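Local coordinates for mutual gliding motility protein C (MglC) (Myxococcus xanthus DK 1622, PDB 7CT3) that belongs to the polarity control system of gliding cells and, as a Roadblock/LC7-domain protein, interacts with its paralog MglB, at residues S2-H6 / K115-L120; V10-V14 / K104-L109; G16-C20 / T32-D36; T68-V72 / V82-V86. One frame throughout, in Å; residues are numbered along the deposited sequence.

Contacts 1 and 2 pair the same two helices of this Roadblock/LC7 domain, 4-13 and 102-117, with centres about 15 Å apart, and contact 2 is nested inside the loop that contact 1 closes. Beneath them, contact 3 ties strand 29-34 to strand 17-24, its centre about 11 Å from that of contact 2. Contact 4 lies across the same sheet, about 19 Å from contact 3 between centres, and contains Val69, one of three residues of the sodium site. The side chains of Leu109 (contact 2) and Leu120 (contact 1) lie about 13 Å from the ion. Arg106 NE in 104-109 meets Glu71 OE1 in 68-72 at 3.1 Å, a salt bridge that joins contacts 2 and 4.

Contact 1. Residues S2-H6 / K115-L120; sequences SFRTH and KVRAEL
Phe3 and His6 both carry CG beside the backbone N (chi1 -52° and -58°), which sets the two rings against residues 115-120. The contact packs the N-terminal end of helix 4-13 against the C-terminal end of helix 102-117 and the type I turn after it, where the two chain ends of the Roadblock/LC7 domain meet. Lys115 CB sits over one face of the His6 imidazole, 3.9 Å from the ring centroid, in a CH-pi contact, while Thr5 CG2 covers the opposite face. At the ring edge His6 NE2 donates to Glu119 OE2, 3.1 Å away and in the ring plane, along a nearly straight N-H path (161°) ending on the anti lone pair. Glu119 reaches it by bending at chi2, and its CB packs 3.7 Å from Phe3 CD1. An alanine in place of His6 would probably leave the Glu119 carboxylate without this donor and uncover the aliphatic part of Lys115. Deeper in, Val116 CG1 lies 3.7 Å from Phe3 CD1, and both residues rest on Val22 of strand 17-24. The far end of the phenyl ring meets the chain's last residue, Leu120 CD2 lying near the ring plane, 3.8 Å from Phe3 CZ.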
loop_
_atom_site.group_PDB
_atom_site.type_symbol
_atom_site.label_atom_id
_atom_site.label_comp_id
_atom_site.label_asym_id
_atom_site.label_seq_id
_atom_site.Cartn_x
_atom_site.Cartn_y
_atom_site.Cartn_z
ATOM N N SER A 2 -14.888 13.945 17.696
ATOM C CA SER A 2 -13.941 13.550 18.728
ATOM C C SER A 2 -12.600 13.136 18.101
ATOM O O SER A 2 -11.598 13.095 18.844
ATOM C CB SER A 2 -14.502 12.441 19.578
ATOM O OG SER A 2 -15.647 12.881 20.289
ATOM N N PHE A 3 -12.579 12.841 16.796
ATOM C CA PHE A 3 -11.391 12.328 16.060
ATOM C C PHE A 3 -10.409 13.446 15.704
ATOM O O PHE A 3 -9.223 13.131 15.542
ATOM C CB PHE A 3 -11.765 11.693 14.716
ATOM C CG PHE A 3 -12.836 10.638 14.761
ATOM C CD1 PHE A 3 -12.801 9.624 15.704
ATOM C CD2 PHE A 3 -13.861 10.640 13.828
ATOM C CE1 PHE A 3 -13.781 8.643 15.726
ATOM C CE2 PHE A 3 -14.842 9.661 13.854
ATOM C CZ PHE A 3 -14.799 8.665 14.802
ATOM N N ARG A 4 -10.876 14.681 15.492
ATOM C CA ARG A 4 -10.100 15.652 14.673
ATOM C C ARG A 4 -8.737 15.938 15.311
ATOM O O ARG A 4 -7.774 16.096 14.544
ATOM C CB ARG A 4 -10.839 16.962 14.398
ATOM C CG ARG A 4 -10.162 17.742 13.279
ATOM C CD ARG A 4 -10.943 18.918 12.768
ATOM N NE ARG A 4 -12.243 18.537 12.244
ATOM C CZ ARG A 4 -13.216 19.401 11.975
ATOM N NH1 ARG A 4 -14.375 18.976 11.501
ATOM N NH2 ARG A 4 -13.027 20.691 12.187
ATOM N N THR A 5 -8.647 16.003 16.642
ATOM C CA THR A 5 -7.365 16.231 17.369
ATOM C C THR A 5 -6.335 15.176 16.933
ATOM O O THR A 5 -5.152 15.538 16.741
ATOM C CB THR A 5 -7.570 16.256 18.890
ATOM O OG1 THR A 5 -6.340 16.703 19.455
ATOM C CG2 THR A 5 -7.952 14.919 19.486
ATOM N N HIS A 6 -6.764 13.923 16.761
ATOM C CA HIS A 6 -5.890 12.791 16.347
ATOM C C HIS A 6 -5.473 12.968 14.882
ATOM O O HIS A 6 -4.291 12.732 14.580
ATOM C CB HIS A 6 -6.586 11.449 16.597
ATOM C CG HIS A 6 -6.979 11.243 18.020
ATOM N ND1 HIS A 6 -6.079 11.378 19.057
ATOM C CD2 HIS A 6 -8.162 10.914 18.582
ATOM C CE1 HIS A 6 -6.690 11.144 20.198
ATOM N NE2 HIS A 6 -7.969 10.857 19.936
ATOM N N LYS A 115 -6.243 5.166 18.951
ATOM C CA LYS A 115 -6.774 6.400 19.591
ATOM C C LYS A 115 -8.077 6.808 18.894
ATOM O O LYS A 115 -9.041 7.159 19.599
ATOM C CB LYS A 115 -5.746 7.532 19.536
ATOM C CG LYS A 115 -4.415 7.219 20.200
ATOM C CD LYS A 115 -3.563 8.444 20.385
ATOM C CE LYS A 115 -2.083 8.138 20.380
ATOM N NZ LYS A 115 -1.286 9.379 20.480
ATOM N N VAL A 116 -8.112 6.742 17.561
ATOM C CA VAL A 116 -9.332 7.050 16.758
ATOM C C VAL A 116 -10.404 5.998 17.083
ATOM O O VAL A 116 -11.567 6.391 17.301
ATOM C CB VAL A 116 -9.013 7.121 15.253
ATOM C CG1 VAL A 116 -10.269 7.239 14.400
ATOM C CG2 VAL A 116 -8.054 8.262 14.943
ATOM N N ARG A 117 -10.024 4.717 17.145
ATOM C CA ARG A 117 -10.949 3.587 17.441
ATOM C C ARG A 117 -11.607 3.797 18.808
ATOM O O ARG A 117 -12.795 3.455 18.944
ATOM C CB ARG A 117 -10.221 2.242 17.413
ATOM C CG ARG A 117 -9.979 1.711 16.009
ATOM C CD ARG A 117 -9.784 0.208 15.966
ATOM N NE ARG A 117 -8.451 -0.137 16.425
ATOM C CZ ARG A 117 -7.355 -0.167 15.667
ATOM N NH1 ARG A 117 -7.410 0.109 14.374
ATOM N NH2 ARG A 117 -6.195 -0.485 16.213
ATOM N N ALA A 118 -10.864 4.347 19.770
ATOM C CA ALA A 118 -11.317 4.573 21.162
ATOM C C ALA A 118 -12.397 5.665 21.225
ATOM O O ALA A 118 -13.131 5.689 22.229
ATOM C CB ALA A 118 -10.135 4.922 22.029
ATOM N N GLU A 119 -12.502 6.533 20.212
ATOM C CA GLU A 119 -13.435 7.697 20.215
ATOM C C GLU A 119 -14.829 7.293 19.717
ATOM O O GLU A 119 -15.733 8.143 19.803
ATOM C CB GLU A 119 -12.903 8.838 19.346
ATOM C CG GLU A 119 -11.595 9.434 19.828
ATOM C CD GLU A 119 -11.641 10.162 21.161
ATOM O OE1 GLU A 119 -12.750 10.330 21.718
ATOM O OE2 GLU A 119 -10.556 10.563 21.641
ATOM N N LEU A 120 -15.009 6.064 19.222
ATOM C CA LEU A 120 -16.298 5.597 18.636
ATOM C C LEU A 120 -17.356 5.481 19.741
ATOM O O LEU A 120 -17.057 5.181 20.900
ATOM C CB LEU A 120 -16.089 4.249 17.938
ATOM C CG LEU A 120 -15.028 4.227 16.839
ATOM C CD1 LEU A 120 -14.716 2.795 16.436
ATOM C CD2 LEU A 120 -15.461 5.045 15.633
#

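Contact 2. Residues V10-V14 / K104-L109; sequences VVNQV and KGRYVL
Val108 points toward residues 10-14 and shares its two methyls among Val10, Gln13 and Val14, the last just past helix 4-13, an example of how branched side chains mesh when helices pack. Its CG1 lies 3.9 Å from Val10 CA and 4.0 Å from Val10 CG2. The two valines run past each other in opposite directions, as do Val108 and Val14, whose CG2 stands 4.0 Å from Val108 CB. With CG1 anti to the backbone N (chi1 176°), Val14 straddles Gly105: both of its methyls approach the glycine, CG2 coming to 3.7 Å from Gly105 CA. Val14 CA and Gly105 CA, 5.7 Å apart, are the closest such pair of the two segments, the glycine offering only backbone.

Gln13 lies obliquely across Val108 on the outer margin. Its amide is held at both ends, since NE2 bonds to Ser9 OG one turn earlier and OE1 accepts from a water at 2.6 Å. The same water accepts from Lys104 NZ, whose chain, bent at chi2 and chi4, curls back toward the end of helix 4-13. There Lys104 NZ also makes a weak hydrogen bond, 3.3 Å long, to Gln13 O, in the last turn of the helix, where a positive charge would probably suit the helix dipole.

On the inner side, Val10 CG1 meets Leu109 CD1 at 4.4 Å, and these two residues lead down to the sheet. Both pack on Cys20 of strand 17-24 and Leu94 of strand 90-97, so the helices lie side by side over the central strands, with Leu109 reaching on to Val82 of strand 79-87.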
loop_
_atom_site.group_PDB
_atom_site.type_symbol
_atom_site.label_atom_id
_atom_site.label_comp_id
_atom_site.label_asym_id
_atom_site.label_seq_id
_atom_site.Cartn_x
_atom_site.Cartn_y
_atom_site.Cartn_z
ATOM N N VAL A 10 -1.545 13.574 13.320
ATOM C CA VAL A 10 -0.916 12.795 12.212
ATOM C C VAL A 10 -0.310 13.780 11.205
ATOM O O VAL A 10 0.889 13.660 10.900
ATOM C CB VAL A 10 -1.910 11.835 11.534
ATOM C CG1 VAL A 10 -1.300 11.183 10.303
ATOM C CG2 VAL A 10 -2.408 10.773 12.499
ATOM N N VAL A 11 -1.108 14.730 10.718
ATOM C CA VAL A 11 -0.674 15.687 9.659
ATOM C C VAL A 11 0.522 16.491 10.188
ATOM O O VAL A 11 1.480 16.685 9.423
ATOM C CB VAL A 11 -1.839 16.579 9.194
ATOM C CG1 VAL A 11 -1.371 17.685 8.262
ATOM C CG2 VAL A 11 -2.925 15.749 8.525
ATOM N N ASN A 12 0.485 16.895 11.458
ATOM C CA ASN A 12 1.548 17.722 12.092
ATOM C C ASN A 12 2.863 16.929 12.148
ATOM O O ASN A 12 3.921 17.551 11.978
ATOM C CB ASN A 12 1.122 18.229 13.473
ATOM C CG ASN A 12 0.100 19.347 13.414
ATOM O OD1 ASN A 12 -0.142 19.936 12.361
ATOM N ND2 ASN A 12 -0.497 19.662 14.553
ATOM N N GLN A 13 2.806 15.608 12.345
ATOM C CA GLN A 13 4.006 14.757 12.574
ATOM C C GLN A 13 4.644 14.314 11.249
ATOM O O GLN A 13 5.846 14.029 11.257
ATOM C CB GLN A 13 3.642 13.521 13.397
ATOM C CG GLN A 13 3.369 13.811 14.864
ATOM C CD GLN A 13 3.070 12.537 15.614
ATOM O OE1 GLN A 13 3.954 11.716 15.854
ATOM N NE2 GLN A 13 1.812 12.354 15.977
ATOM N N VAL A 14 3.877 14.216 10.159
ATOM C CA VAL A 14 4.337 13.557 8.899
ATOM C C VAL A 14 4.664 14.632 7.860
ATOM O O VAL A 14 3.725 15.320 7.412
ATOM C CB VAL A 14 3.292 12.557 8.370
ATOM C CG1 VAL A 14 3.712 11.952 7.038
ATOM C CG2 VAL A 14 3.000 11.458 9.383
ATOM N N LYS A 104 7.464 7.255 7.966
ATOM C CA LYS A 104 6.937 7.959 9.162
ATOM C C LYS A 104 5.403 7.935 9.105
ATOM O O LYS A 104 4.782 7.662 10.141
ATOM C CB LYS A 104 7.516 9.375 9.235
ATOM C CG LYS A 104 7.157 10.161 10.489
ATOM C CD LYS A 104 7.796 9.623 11.749
ATOM C CE LYS A 104 7.390 10.378 12.996
ATOM N NZ LYS A 104 7.654 11.832 12.872
ATOM N N GLY A 105 4.816 8.183 7.931
ATOM C CA GLY A 105 3.355 8.114 7.729
ATOM C C GLY A 105 2.786 6.795 8.228
ATOM O O GLY A 105 1.825 6.814 9.017
ATOM N N ARG A 106 3.370 5.678 7.791
ATOM C CA ARG A 106 2.916 4.307 8.148
ATOM C C ARG A 106 3.010 4.129 9.669
ATOM O O ARG A 106 2.034 3.642 10.279
ATOM C CB ARG A 106 3.744 3.266 7.389
ATOM C CG ARG A 106 3.506 3.264 5.887
ATOM C CD ARG A 106 4.313 2.207 5.155
ATOM N NE ARG A 106 4.037 0.875 5.678
ATOM C CZ ARG A 106 4.906 0.089 6.309
ATOM N NH1 ARG A 106 6.164 0.462 6.483
ATOM N NH2 ARG A 106 4.511 -1.091 6.755
ATOM N N TYR A 107 4.131 4.547 10.262
ATOM C CA TYR A 107 4.395 4.430 11.718
ATOM C C TYR A 107 3.367 5.263 12.496
ATOM O O TYR A 107 2.715 4.734 13.411
ATOM C CB TYR A 107 5.838 4.836 12.028
ATOM C CG TYR A 107 6.099 5.078 13.490
ATOM C CD1 TYR A 107 6.299 4.025 14.368
ATOM C CD2 TYR A 107 6.109 6.365 14.000
ATOM C CE1 TYR A 107 6.522 4.246 15.718
ATOM C CE2 TYR A 107 6.325 6.602 15.345
ATOM C CZ TYR A 107 6.539 5.540 16.206
ATOM O OH TYR A 107 6.759 5.773 17.531
ATOM N N VAL A 108 3.211 6.539 12.140
ATOM C CA VAL A 108 2.312 7.468 12.886
ATOM C C VAL A 108 0.859 6.978 12.765
ATOM O O VAL A 108 0.143 7.016 13.778
ATOM C CB VAL A 108 2.482 8.924 12.420
ATOM C CG1 VAL A 108 1.414 9.823 13.018
ATOM C CG2 VAL A 108 3.870 9.452 12.759
ATOM N N LEU A 109 0.421 6.512 11.593
ATOM C CA LEU A 109 -0.981 6.042 11.453
ATOM C C LEU A 109 -1.194 4.793 12.317
ATOM O O LEU A 109 -2.278 4.679 12.920
ATOM C CB LEU A 109 -1.344 5.782 9.989
ATOM C CG LEU A 109 -2.841 5.895 9.712
ATOM C CD1 LEU A 109 -3.304 7.340 9.854
ATOM C CD2 LEU A 109 -3.203 5.349 8.344
HETATM O O HOH W 1 6.412 12.525 15.483
#

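Contact 3. Residues G16-C20 / T32-D36; sequences GALAC and TFQKD
The beta hairpin of strands 17-24 and 29-34 forms one margin of the antiparallel sheet, and Leu18, Ala19 and Cys20 meet Lys35, Gln34 and Phe33 at its open end. Cys20 and Phe33 make a hydrogen-bonded pair: Phe33 N donates to Cys20 O at 2.9 Å, almost in line with the carbonyl, and Cys20 N returns a bond of 3.0 Å to Phe33 O. Ala19 and Gln34 follow as a non-hydrogen-bonded pair, their CA atoms 4.2 Å apart, with Ala19 CB beside Gln34 CG. Beyond them Lys35 N reaches Leu18 O at 2.8 Å, but from above the carbonyl plane, 40° out of it. On the other edge of strand 17-24, Leu18 and Ala19 both face Ala95 in a classic beta bulge.

The Cys20 side chain points to the helix 4-13 face and packs on Leu7, Val10 and Val11, while Leu18 and Gln34 reach Trp47 of helix 44-61. Lys35 CB lies 3.3 Å from Ala17 O, and with CG anti to the backbone N (chi1 -179°) the chain continues past that oxygen, CG at 3.7 Å. A water donates to Ala17 O at 2.8 Å and accepts a weak bond from Lys35 NZ.

Regular pairing thus gives way to a bond that meets its carbonyl from above the plane, then to a water link through which the lysine charge is likely to act only modestly on Ala17 O.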
loop_
_atom_site.group_PDB
_atom_site.type_symbol
_atom_site.label_atom_id
_atom_site.label_comp_id
_atom_site.label_asym_id
_atom_site.label_seq_id
_atom_site.Cartn_x
_atom_site.Cartn_y
_atom_site.Cartn_z
ATOM N N GLY A 16 5.074 16.271 4.469
ATOM C CA GLY A 16 4.411 16.115 3.161
ATOM C C GLY A 16 2.969 15.640 3.268
ATOM O O GLY A 16 2.365 15.411 2.209
ATOM N N ALA A 17 2.418 15.506 4.481
ATOM C CA ALA A 17 1.017 15.077 4.714
ATOM C C ALA A 17 0.061 16.099 4.089
ATOM O O ALA A 17 0.200 17.296 4.390
ATOM C CB ALA A 17 0.749 14.910 6.190
ATOM N N LEU A 18 -0.863 15.633 3.244
ATOM C CA LEU A 18 -1.928 16.459 2.613
ATOM C C LEU A 18 -3.125 16.525 3.564
ATOM O O LEU A 18 -3.678 17.617 3.769
ATOM C CB LEU A 18 -2.351 15.825 1.284
ATOM C CG LEU A 18 -1.527 16.182 0.048
ATOM C CD1 LEU A 18 -0.050 16.312 0.370
ATOM C CD2 LEU A 18 -1.741 15.152 -1.048
ATOM N N ALA A 19 -3.524 15.373 4.096
ATOM C CA ALA A 19 -4.781 15.206 4.851
ATOM C C ALA A 19 -4.750 13.886 5.617
ATOM O O ALA A 19 -4.109 12.924 5.139
ATOM C CB ALA A 19 -5.954 15.248 3.900
ATOM N N CYS A 20 -5.440 13.856 6.752
ATOM C CA CYS A 20 -5.794 12.619 7.484
ATOM C C CYS A 20 -7.298 12.656 7.753
ATOM O O CYS A 20 -7.781 13.685 8.259
ATOM C CB CYS A 20 -4.990 12.481 8.765
ATOM S SG CYS A 20 -5.079 10.815 9.465
ATOM N N THR A 32 -11.987 15.209 8.779
ATOM C CA THR A 32 -10.666 15.414 8.137
ATOM C C THR A 32 -9.885 16.482 8.898
ATOM O O THR A 32 -10.510 17.291 9.630
ATOM C CB THR A 32 -10.797 15.791 6.653
ATOM O OG1 THR A 32 -9.577 15.437 6.002
ATOM C CG2 THR A 32 -11.075 17.259 6.414
ATOM N N PHE A 33 -8.566 16.458 8.724
ATOM C CA PHE A 33 -7.662 17.611 8.947
ATOM C C PHE A 33 -6.742 17.729 7.729
ATOM O O PHE A 33 -6.055 16.742 7.420
ATOM C CB PHE A 33 -6.866 17.461 10.242
ATOM C CG PHE A 33 -6.086 18.706 10.569
ATOM C CD1 PHE A 33 -4.832 18.919 10.017
ATOM C CD2 PHE A 33 -6.642 19.701 11.359
ATOM C CE1 PHE A 33 -4.130 20.084 10.287
ATOM C CE2 PHE A 33 -5.935 20.862 11.633
ATOM C CZ PHE A 33 -4.683 21.052 11.094
ATOM N N GLN A 34 -6.760 18.880 7.051
ATOM C CA GLN A 34 -5.947 19.145 5.833
ATOM C C GLN A 34 -4.775 20.064 6.184
ATOM O O GLN A 34 -4.972 21.008 6.984
ATOM C CB GLN A 34 -6.792 19.780 4.730
ATOM C CG GLN A 34 -7.882 18.863 4.206
ATOM C CD GLN A 34 -8.390 19.263 2.842
ATOM O OE1 GLN A 34 -8.022 20.297 2.284
ATOM N NE2 GLN A 34 -9.255 18.432 2.293
ATOM N N LYS A 35 -3.603 19.779 5.607
ATOM C CA LYS A 35 -2.438 20.699 5.546
ATOM C C LYS A 35 -2.941 22.102 5.179
ATOM O O LYS A 35 -3.376 22.286 4.025
ATOM C CB LYS A 35 -1.430 20.187 4.514
ATOM C CG LYS A 35 -0.163 21.015 4.356
ATOM C CD LYS A 35 0.715 21.025 5.591
ATOM C CE LYS A 35 2.032 21.739 5.379
ATOM N NZ LYS A 35 2.945 20.972 4.499
ATOM N N ASP A 36 -2.915 23.036 6.135
ATOM C CA ASP A 36 -3.275 24.466 5.924
ATOM C C ASP A 36 -2.027 25.244 5.486
ATOM O O ASP A 36 -2.159 26.135 4.616
ATOM C CB ASP A 36 -3.881 25.082 7.188
ATOM C CG ASP A 36 -4.213 26.560 7.051
ATOM O OD1 ASP A 36 -4.850 26.927 6.042
ATOM O OD2 ASP A 36 -3.819 27.335 7.948
HETATM O O HOH W 2 2.097 18.201 6.259
#

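Contact 4. Residues T68-V72 / V82-V86; sequences TVSEV and VMRLV. With NA (sodium ion), chain B.
Segments 68-72 and 82-86 run antiparallel and join through one hydrogen-bonded pair, Val72 with Met83. Met83 N donates to Val72 O at 2.8 Å, and Val72 N to Met83 O at 3.1 Å. Selenomethionine Met83, bent at chi3, brings its CE to 3.7 Å from Val72 CG1, on the side of helix 44-61. On the other side Arg84 runs extended from CG to NE and lays its guanidinium over Glu71 CB. The salt bridge between Arg84 NH2 and Glu71 OE2 is long and weak at 3.4 Å, the two planes standing 74° apart. Waters in the guanidinium plane strengthen the link: one joins Arg84 NE to Glu71 OE2, another Arg84 NH2 to the same oxygen, and a third ties Arg84 NH2 to Ser70 OG. A leucine in place of Arg84 would probably leave Glu71 OE2 without its charged mate and break up this water network. Glu71 OE1 accepts from Asn75 ND2 of the second subunit. Val69 O binds sodium at 2.2 Å, with Leu64 O, Thr66 O and two waters. Glu71 and Val72 also pair with a strand of the second subunit, continuing the sheet across the interface, as in Roadblock/LC7 dimers.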
loop_
_atom_site.group_PDB
_atom_site.type_symbol
_atom_site.label_atom_id
_atom_site.label_comp_id
_atom_site.label_asym_id
_atom_site.label_seq_id
_atom_site.Cartn_x
_atom_site.Cartn_y
_atom_site.Cartn_z
ATOM N N THR A 68 -6.708 -10.733 8.295
ATOM C CA THR A 68 -5.240 -10.734 8.035
ATOM C C THR A 68 -4.758 -9.344 7.610
ATOM O O THR A 68 -3.629 -8.982 7.981
ATOM C CB THR A 68 -4.856 -11.778 6.982
ATOM O OG1 THR A 68 -5.327 -13.047 7.437
ATOM C CG2 THR A 68 -3.363 -11.841 6.742
ATOM N N VAL A 69 -5.561 -8.603 6.844
ATOM C CA VAL A 69 -5.161 -7.277 6.287
ATOM C C VAL A 69 -5.250 -6.233 7.406
ATOM O O VAL A 69 -6.346 -6.072 7.989
ATOM C CB VAL A 69 -6.019 -6.890 5.070
ATOM C CG1 VAL A 69 -5.664 -5.506 4.556
ATOM C CG2 VAL A 69 -5.906 -7.920 3.953
ATOM N N SER A 70 -4.139 -5.555 7.700
ATOM C CA SER A 70 -4.055 -4.509 8.752
ATOM C C SER A 70 -3.828 -3.118 8.135
ATOM O O SER A 70 -4.183 -2.128 8.790
ATOM C CB SER A 70 -2.991 -4.858 9.754
ATOM O OG SER A 70 -1.734 -4.982 9.115
ATOM N N GLU A 71 -3.268 -3.032 6.925
ATOM C CA GLU A 71 -2.843 -1.740 6.321
ATOM C C GLU A 71 -2.892 -1.846 4.792
ATOM O O GLU A 71 -2.449 -2.872 4.245
ATOM C CB GLU A 71 -1.457 -1.412 6.875
ATOM C CG GLU A 71 -0.825 -0.131 6.374
ATOM C CD GLU A 71 0.658 -0.092 6.727
ATOM O OE1 GLU A 71 1.431 -0.822 6.081
ATOM O OE2 GLU A 71 1.031 0.618 7.683
ATOM N N VAL A 72 -3.437 -0.825 4.130
ATOM C CA VAL A 72 -3.555 -0.769 2.646
ATOM C C VAL A 72 -3.055 0.594 2.164
ATOM O O VAL A 72 -3.333 1.600 2.841
ATOM C CB VAL A 72 -4.999 -1.042 2.193
ATOM C CG1 VAL A 72 -5.135 -0.979 0.681
ATOM C CG2 VAL A 72 -5.501 -2.378 2.723
ATOM N N VAL A 82 -2.018 5.714 3.099
ATOM C CA VAL A 82 -1.970 4.626 4.112
ATOM C C VAL A 82 -3.343 4.597 4.764
ATOM O O VAL A 82 -3.839 5.649 5.167
ATOM C CB VAL A 82 -0.884 4.868 5.176
ATOM C CG1 VAL A 82 -0.689 3.632 6.036
ATOM C CG2 VAL A 82 0.426 5.325 4.567
HETATM N N MSE A 83 -3.919 3.398 4.875
HETATM C CA MSE A 83 -5.246 3.234 5.441
HETATM C C MSE A 83 -5.238 2.101 6.460
HETATM O O MSE A 83 -4.581 1.084 6.243
HETATM C CB MSE A 83 -6.254 2.929 4.332
HETATM C CG MSE A 83 -6.440 4.054 3.356
HETATM SE SE MSE A 83 -7.537 3.447 1.875
HETATM C CE MSE A 83 -6.240 2.603 0.671
ATOM N N ARG A 84 -5.990 2.302 7.552
ATOM C CA ARG A 84 -6.196 1.293 8.579
ATOM C C ARG A 84 -7.673 1.273 8.988
ATOM O O ARG A 84 -8.354 2.307 8.839
ATOM C CB ARG A 84 -5.328 1.568 9.812
ATOM C CG ARG A 84 -3.843 1.331 9.586
ATOM C CD ARG A 84 -3.021 1.403 10.858
ATOM N NE ARG A 84 -1.723 0.813 10.579
ATOM C CZ ARG A 84 -1.362 -0.437 10.853
ATOM N NH1 ARG A 84 -2.171 -1.263 11.495
ATOM N NH2 ARG A 84 -0.160 -0.849 10.505
ATOM N N LEU A 85 -8.136 0.132 9.499
ATOM C CA LEU A 85 -9.535 -0.080 9.946
ATOM C C LEU A 85 -9.742 0.596 11.304
ATOM O O LEU A 85 -8.892 0.425 12.187
ATOM C CB LEU A 85 -9.802 -1.585 10.036
ATOM C CG LEU A 85 -11.268 -1.976 10.192
ATOM C CD1 LEU A 85 -12.057 -1.601 8.948
ATOM C CD2 LEU A 85 -11.396 -3.463 10.484
ATOM N N VAL A 86 -10.841 1.332 11.473
ATOM C CA VAL A 86 -11.201 1.929 12.794
ATOM C C VAL A 86 -12.496 1.292 13.323
ATOM O O VAL A 86 -12.653 1.258 14.550
ATOM C CB VAL A 86 -11.259 3.467 12.745
ATOM C CG1 VAL A 86 -9.864 4.073 12.718
ATOM C CG2 VAL A 86 -12.071 3.980 11.580
HETATM NA NA NA B . -8.287 -6.290 9.066
HETATM O O HOH W 3 -6.268 -1.969 10.229
HETATM O O HOH W 4 0.403 -3.548 10.648
HETATM O O HOH W 5 0.028 2.355 9.107
HETATM O O HOH W 6 2.803 0.101 9.628
HETATM O O HOH W 7 -10.075 -6.902 10.661
HETATM O O HOH W 8 -7.630 -4.523 10.533
#